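Local coordinates for protein leucyl-trna synthetase (Plasmodium falciparum, PDB 5FOC) that is the editing domain of a class I synthetase that joins leucine to its tRNA, and probably hydrolyses wrongly charged aminoacyl-tRNA, at residues Ile232-Asn237 and Asn293-Ile298. The protein carries 2 engineered substitutions. Sequence-based numbering, arbitrary orientation. Where two conformers were deposited one is given.
Sequences ISKIKN and NSESCI
Lys234 reaches over to Glu295 and ends in a salt bridge with it at the protein surface. Its CB leaves the backbone toward 293-298, and CG continues the chain outward. Lys234 CD comes within 4.0 Å of Glu295 OE1. At chi3 (82°) the chain bends, bringing Lys234 CE to 3.7 Å from Glu295 OE1, with Glu295 CB slightly farther. Lys234 NZ then meets Glu295 OE1 at 2.6 Å, a short charged hydrogen bond on the anti lone pair of OE1, the one facing away from OE2. Glu295 bends too, at chi2 (74°), which lifts its carboxylate to the ammonium. In this editing domain the contact joins the loop between strands 227-229 and 238-242 to the one between helix 276-282 and strand 298-299. A long, flexible lysine suits the gap, since the CA atoms of Lys234 and Glu295 are 7.7 Å apart; glutamate supplies the opposite charge on a chain long enough to meet it. Beside the bridge, Ile235 CD1 makes a van der Waals contact with Asn293 O at 3.7 Å, a methyl that can rest on the carbonyl without needing a polar partner. Within the first loop, short Ser233 lets its OG bond Ile235 O.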
loop_
_atom_site.group_PDB
_atom_site.type_symbol
_atom_site.label_atom_id
_atom_site.label_comp_id
_atom_site.label_asym_id
_atom_site.label_seq_id
_atom_site.Cartn_x
_atom_site.Cartn_y
_atom_site.Cartn_z
ATOM N N ILE A 232 1.385 -8.137 9.990
ATOM C CA ILE A 232 2.409 -9.088 9.661
ATOM C C ILE A 232 3.818 -8.544 9.878
ATOM O O ILE A 232 4.745 -9.319 10.099
ATOM C CB ILE A 232 2.251 -9.557 8.166
ATOM C CG1 ILE A 232 0.806 -9.910 7.894
ATOM C CG2 ILE A 232 3.175 -10.730 7.869
ATOM C CD1 ILE A 232 0.463 -9.964 6.419
ATOM N N SER A 233 3.999 -7.233 9.782
ATOM C CA SER A 233 5.327 -6.637 9.761
ATOM C C SER A 233 6.005 -6.717 11.146
ATOM O O SER A 233 5.326 -6.556 12.179
ATOM C CB SER A 233 5.241 -5.187 9.296
ATOM O OG SER A 233 4.417 -4.374 10.131
ATOM N N LYS A 234 7.293 -7.008 11.124
ATOM C CA LYS A 234 8.119 -7.074 12.312
ATOM C C LYS A 234 8.054 -5.740 13.064
ATOM O O LYS A 234 7.899 -5.712 14.343
ATOM C CB LYS A 234 9.577 -7.360 11.950
ATOM C CG LYS A 234 10.428 -7.589 13.207
ATOM C CD LYS A 234 11.843 -7.990 12.940
ATOM C CE LYS A 234 12.694 -6.802 12.630
ATOM N NZ LYS A 234 14.120 -7.136 12.820
ATOM N N ILE A 235 8.280 -4.651 12.327
ATOM C CA ILE A 235 8.176 -3.264 12.863
ATOM C C ILE A 235 6.875 -2.610 12.459
ATOM O O ILE A 235 6.226 -3.004 11.439
ATOM C CB ILE A 235 9.374 -2.378 12.452
ATOM C CG1 ILE A 235 9.448 -2.128 10.935
ATOM C CG2 ILE A 235 10.654 -2.984 12.960
ATOM C CD1 ILE A 235 10.640 -1.338 10.468
ATOM N N LYS A 236 6.464 -1.601 13.198
ATOM C CA LYS A 236 5.159 -0.958 12.999
ATOM C C LYS A 236 5.242 0.551 12.630
ATOM O O LYS A 236 4.227 1.250 12.656
ATOM C CB LYS A 236 4.247 -1.180 14.239
ATOM C CG LYS A 236 4.089 -2.619 14.710
ATOM C CD LYS A 236 3.502 -3.567 13.614
ATOM C CE LYS A 236 3.364 -5.007 14.147
ATOM N NZ LYS A 236 2.860 -5.928 13.119
ATOM N N ASN A 237 6.422 1.031 12.266
ATOM C CA ASN A 237 6.591 2.412 11.835
ATOM C C ASN A 237 6.920 2.537 10.358
ATOM O O ASN A 237 7.955 3.055 9.954
ATOM C CB ASN A 237 7.644 3.145 12.707
ATOM C CG ASN A 237 9.026 2.574 12.576
ATOM O OD1 ASN A 237 9.179 1.364 12.524
ATOM N ND2 ASN A 237 10.066 3.429 12.610
ATOM N N ASN A 293 15.121 -0.731 9.267
ATOM C CA ASN A 293 15.686 -1.999 8.770
ATOM C C ASN A 293 14.589 -2.892 8.257
ATOM O O ASN A 293 13.517 -2.962 8.871
ATOM C CB ASN A 293 16.384 -2.761 9.918
ATOM C CG ASN A 293 17.163 -3.980 9.436
ATOM O OD1 ASN A 293 18.271 -3.858 8.930
ATOM N ND2 ASN A 293 16.569 -5.151 9.563
ATOM N N SER A 294 14.875 -3.603 7.151
ATOM C CA SER A 294 14.006 -4.642 6.592
ATOM C C SER A 294 14.592 -6.015 6.883
ATOM O O SER A 294 15.683 -6.296 6.438
ATOM C CB SER A 294 13.981 -4.413 5.119
ATOM O OG SER A 294 13.273 -5.506 4.473
ATOM N N GLU A 295 13.901 -6.832 7.676
ATOM C CA GLU A 295 14.392 -8.130 8.047
ATOM C C GLU A 295 14.229 -9.026 6.792
ATOM O O GLU A 295 13.137 -9.165 6.330
ATOM C CB GLU A 295 13.585 -8.722 9.182
ATOM C CG GLU A 295 14.129 -10.028 9.718
ATOM C CD GLU A 295 15.370 -9.857 10.560
ATOM O OE1 GLU A 295 15.418 -8.906 11.403
ATOM O OE2 GLU A 295 16.300 -10.676 10.358
ATOM N N SER A 296 15.329 -9.562 6.306
ATOM C CA SER A 296 15.303 -10.415 5.081
ATOM C C SER A 296 14.560 -11.708 5.387
ATOM O O SER A 296 14.801 -12.385 6.411
ATOM C CB SER A 296 16.717 -10.703 4.625
ATOM O OG SER A 296 16.697 -11.365 3.355
ATOM N N CYS A 297 13.614 -12.029 4.506
ATOM C CA CYS A 297 12.747 -13.203 4.639
ATOM C C CYS A 297 13.192 -14.404 3.779
ATOM O O CYS A 297 12.724 -15.490 4.041
ATOM C CB CYS A 297 11.287 -12.852 4.272
ATOM S SG CYS A 297 10.623 -11.589 5.405
ATOM N N ILE A 298 14.145 -14.162 2.891
ATOM C CA ILE A 298 14.474 -15.153 1.828
ATOM C C ILE A 298 15.986 -15.225 1.653
ATOM O O ILE A 298 16.632 -14.210 1.389
ATOM C CB ILE A 298 13.831 -14.824 0.455
ATOM C CG1 ILE A 298 12.303 -14.817 0.537
ATOM C CG2 ILE A 298 14.211 -15.910 -0.596
ATOM C CD1 ILE A 298 11.592 -14.234 -0.658
#